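Local coordinates for suppressor protein MPT5 (Saccharomyces cerevisiae, PDB 5BZ1), which binds target mRNAs through sequence elements in their 3'-UTRs and regulates their expression post-transcriptionally, lowering that of HO, at residues 44-49 / 75-80. Residues are numbered along the deposited sequence; the frame is centred on the assembly and turned at random.
Sequences LMYEQI and AEQKTL
Tyr-46 reaches from helix 38-49 to the first turns of helix 75-85, making a helix-to-helix contact carried by one aromatic side chain near the N-terminal end of the domain. Its hydroxyl donates a hydrogen bond to the backbone oxygen of Gln-77, with OH and O 2.6 Å apart; the donor lies in the carbonyl plane, on a lone pair, at a C=O...O angle of 122°. CG of Tyr-46 stands anti to the backbone N (chi1 -171°), which points the ring toward helix 75-85. Gln-77 runs the other way over one ring face, its CG 3.8 Å from the ring centroid in a CH-pi contact, and its extended chain carries NE2 back to a hydrogen bond with OD1 of Asp-43, on the tyrosine's own helix. In this all-helical PUF (Pumilio homology) domain the contact joins Pumilio repeats 1 and 2, about 12 Å from the bound RNA at the nearest atom. Leu-80 closes in at the ring edge, with CD2 4.1 Å from Tyr-46 CE2 and CB beside the hydroxyl. A phenylalanine at Tyr-46 would probably keep the ring packing but leave the Gln-77 carbonyl without its tyrosine donor. Phe-53 meets the same ring edge-to-face.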
loop_
_atom_site.group_PDB
_atom_site.type_symbol
_atom_site.label_atom_id
_atom_site.label_comp_id
_atom_site.label_asym_id
_atom_site.label_seq_id
_atom_site.Cartn_x
_atom_site.Cartn_y
_atom_site.Cartn_z
ATOM N N LEU A 44 26.334 -24.942 -22.158
ATOM C CA LEU A 44 27.569 -25.401 -21.518
ATOM C C LEU A 44 27.654 -24.901 -20.073
ATOM O O LEU A 44 27.918 -25.669 -19.144
ATOM C CB LEU A 44 28.792 -24.932 -22.315
ATOM C CG LEU A 44 29.059 -25.625 -23.655
ATOM C CD1 LEU A 44 30.051 -24.839 -24.503
ATOM C CD2 LEU A 44 29.576 -27.033 -23.432
ATOM N N MET A 45 27.418 -23.606 -19.904
ATOM C CA MET A 45 27.430 -22.944 -18.605
ATOM C C MET A 45 26.436 -23.591 -17.642
ATOM O O MET A 45 26.763 -23.867 -16.484
ATOM C CB MET A 45 27.060 -21.478 -18.816
ATOM C CG MET A 45 27.068 -20.594 -17.610
ATOM S SD MET A 45 26.280 -19.035 -18.059
ATOM C CE MET A 45 27.147 -18.622 -19.574
ATOM N N TYR A 46 25.226 -23.831 -18.142
ATOM C CA TYR A 46 24.116 -24.321 -17.333
ATOM C C TYR A 46 24.439 -25.629 -16.620
ATOM O O TYR A 46 24.222 -25.753 -15.414
ATOM C CB TYR A 46 22.871 -24.504 -18.207
ATOM C CG TYR A 46 21.611 -24.797 -17.426
ATOM C CD1 TYR A 46 20.804 -23.767 -16.969
ATOM C CD2 TYR A 46 21.229 -26.103 -17.147
ATOM C CE1 TYR A 46 19.656 -24.023 -16.255
ATOM C CE2 TYR A 46 20.080 -26.372 -16.429
ATOM C CZ TYR A 46 19.299 -25.325 -15.986
ATOM O OH TYR A 46 18.152 -25.576 -15.270
ATOM N N GLU A 47 24.952 -26.601 -17.367
ATOM C CA GLU A 47 25.231 -27.922 -16.814
ATOM C C GLU A 47 26.293 -27.890 -15.717
ATOM O O GLU A 47 26.265 -28.708 -14.794
ATOM C CB GLU A 47 25.645 -28.891 -17.925
ATOM C CG GLU A 47 24.532 -29.196 -18.912
ATOM C CD GLU A 47 23.316 -29.811 -18.244
ATOM O OE1 GLU A 47 23.494 -30.630 -17.318
ATOM O OE2 GLU A 47 22.183 -29.470 -18.642
ATOM N N GLN A 48 27.218 -26.940 -15.816
ATOM C CA GLN A 48 28.304 -26.833 -14.845
ATOM C C GLN A 48 27.935 -26.024 -13.599
ATOM O O GLN A 48 28.469 -26.269 -12.519
ATOM C CB GLN A 48 29.566 -26.257 -15.499
ATOM C CG GLN A 48 30.246 -27.202 -16.504
ATOM C CD GLN A 48 31.589 -26.676 -16.989
ATOM O OE1 GLN A 48 32.178 -25.782 -16.378
ATOM N NE2 GLN A 48 32.081 -27.234 -18.090
ATOM N N ILE A 49 27.022 -25.070 -13.742
ATOM C CA ILE A 49 26.696 -24.182 -12.626
ATOM C C ILE A 49 25.423 -24.582 -11.872
ATOM O O ILE A 49 25.158 -24.067 -10.787
ATOM C CB ILE A 49 26.589 -22.703 -13.073
ATOM C CG1 ILE A 49 25.320 -22.472 -13.898
ATOM C CG2 ILE A 49 27.841 -22.280 -13.844
ATOM C CD1 ILE A 49 25.127 -21.027 -14.319
ATOM N N ALA A 75 12.452 -22.787 -21.309
ATOM C CA ALA A 75 11.453 -23.010 -20.271
ATOM C C ALA A 75 11.867 -24.168 -19.368
ATOM O O ALA A 75 11.704 -24.100 -18.148
ATOM C CB ALA A 75 10.098 -23.278 -20.884
ATOM N N GLU A 76 12.393 -25.229 -19.975
ATOM C CA GLU A 76 12.892 -26.374 -19.219
ATOM C C GLU A 76 14.003 -25.962 -18.256
ATOM O O GLU A 76 13.979 -26.333 -17.082
ATOM C CB GLU A 76 13.405 -27.466 -20.159
ATOM C CG GLU A 76 12.423 -28.600 -20.394
ATOM C CD GLU A 76 13.088 -29.837 -20.974
ATOM O OE1 GLU A 76 14.102 -29.691 -21.691
ATOM O OE2 GLU A 76 12.597 -30.954 -20.707
ATOM N N GLN A 77 14.971 -25.201 -18.761
ATOM C CA GLN A 77 16.096 -24.743 -17.948
ATOM C C GLN A 77 15.655 -23.857 -16.781
ATOM O O GLN A 77 16.180 -23.978 -15.675
ATOM C CB GLN A 77 17.133 -24.014 -18.814
ATOM C CG GLN A 77 18.014 -24.937 -19.665
ATOM C CD GLN A 77 18.820 -24.180 -20.713
ATOM O OE1 GLN A 77 18.452 -23.077 -21.119
ATOM N NE2 GLN A 77 19.925 -24.774 -21.154
ATOM N N LYS A 78 14.694 -22.968 -17.021
ATOM C CA LYS A 78 14.235 -22.069 -15.963
ATOM C C LYS A 78 13.410 -22.805 -14.901
ATOM O O LYS A 78 13.494 -22.495 -13.711
ATOM C CB LYS A 78 13.454 -20.880 -16.536
ATOM C CG LYS A 78 12.964 -19.899 -15.471
ATOM C CD LYS A 78 12.456 -18.600 -16.083
ATOM C CE LYS A 78 13.598 -17.793 -16.670
ATOM N NZ LYS A 78 13.111 -16.802 -17.668
ATOM N N THR A 79 12.627 -23.788 -15.336
ATOM C CA THR A 79 11.849 -24.611 -14.415
ATOM C C THR A 79 12.768 -25.405 -13.479
ATOM O O THR A 79 12.510 -25.504 -12.276
ATOM C CB THR A 79 10.902 -25.559 -15.175
ATOM O OG1 THR A 79 9.965 -24.786 -15.935
ATOM C CG2 THR A 79 10.139 -26.449 -14.210
ATOM N N LEU A 80 13.846 -25.956 -14.031
ATOM C CA LEU A 80 14.808 -26.700 -13.223
ATOM C C LEU A 80 15.519 -25.784 -12.225
ATOM O O LEU A 80 15.727 -26.166 -11.072
ATOM C CB LEU A 80 15.817 -27.432 -14.112
ATOM C CG LEU A 80 16.898 -28.236 -13.391
ATOM C CD1 LEU A 80 16.272 -29.177 -12.374
ATOM C CD2 LEU A 80 17.760 -29.016 -14.380
#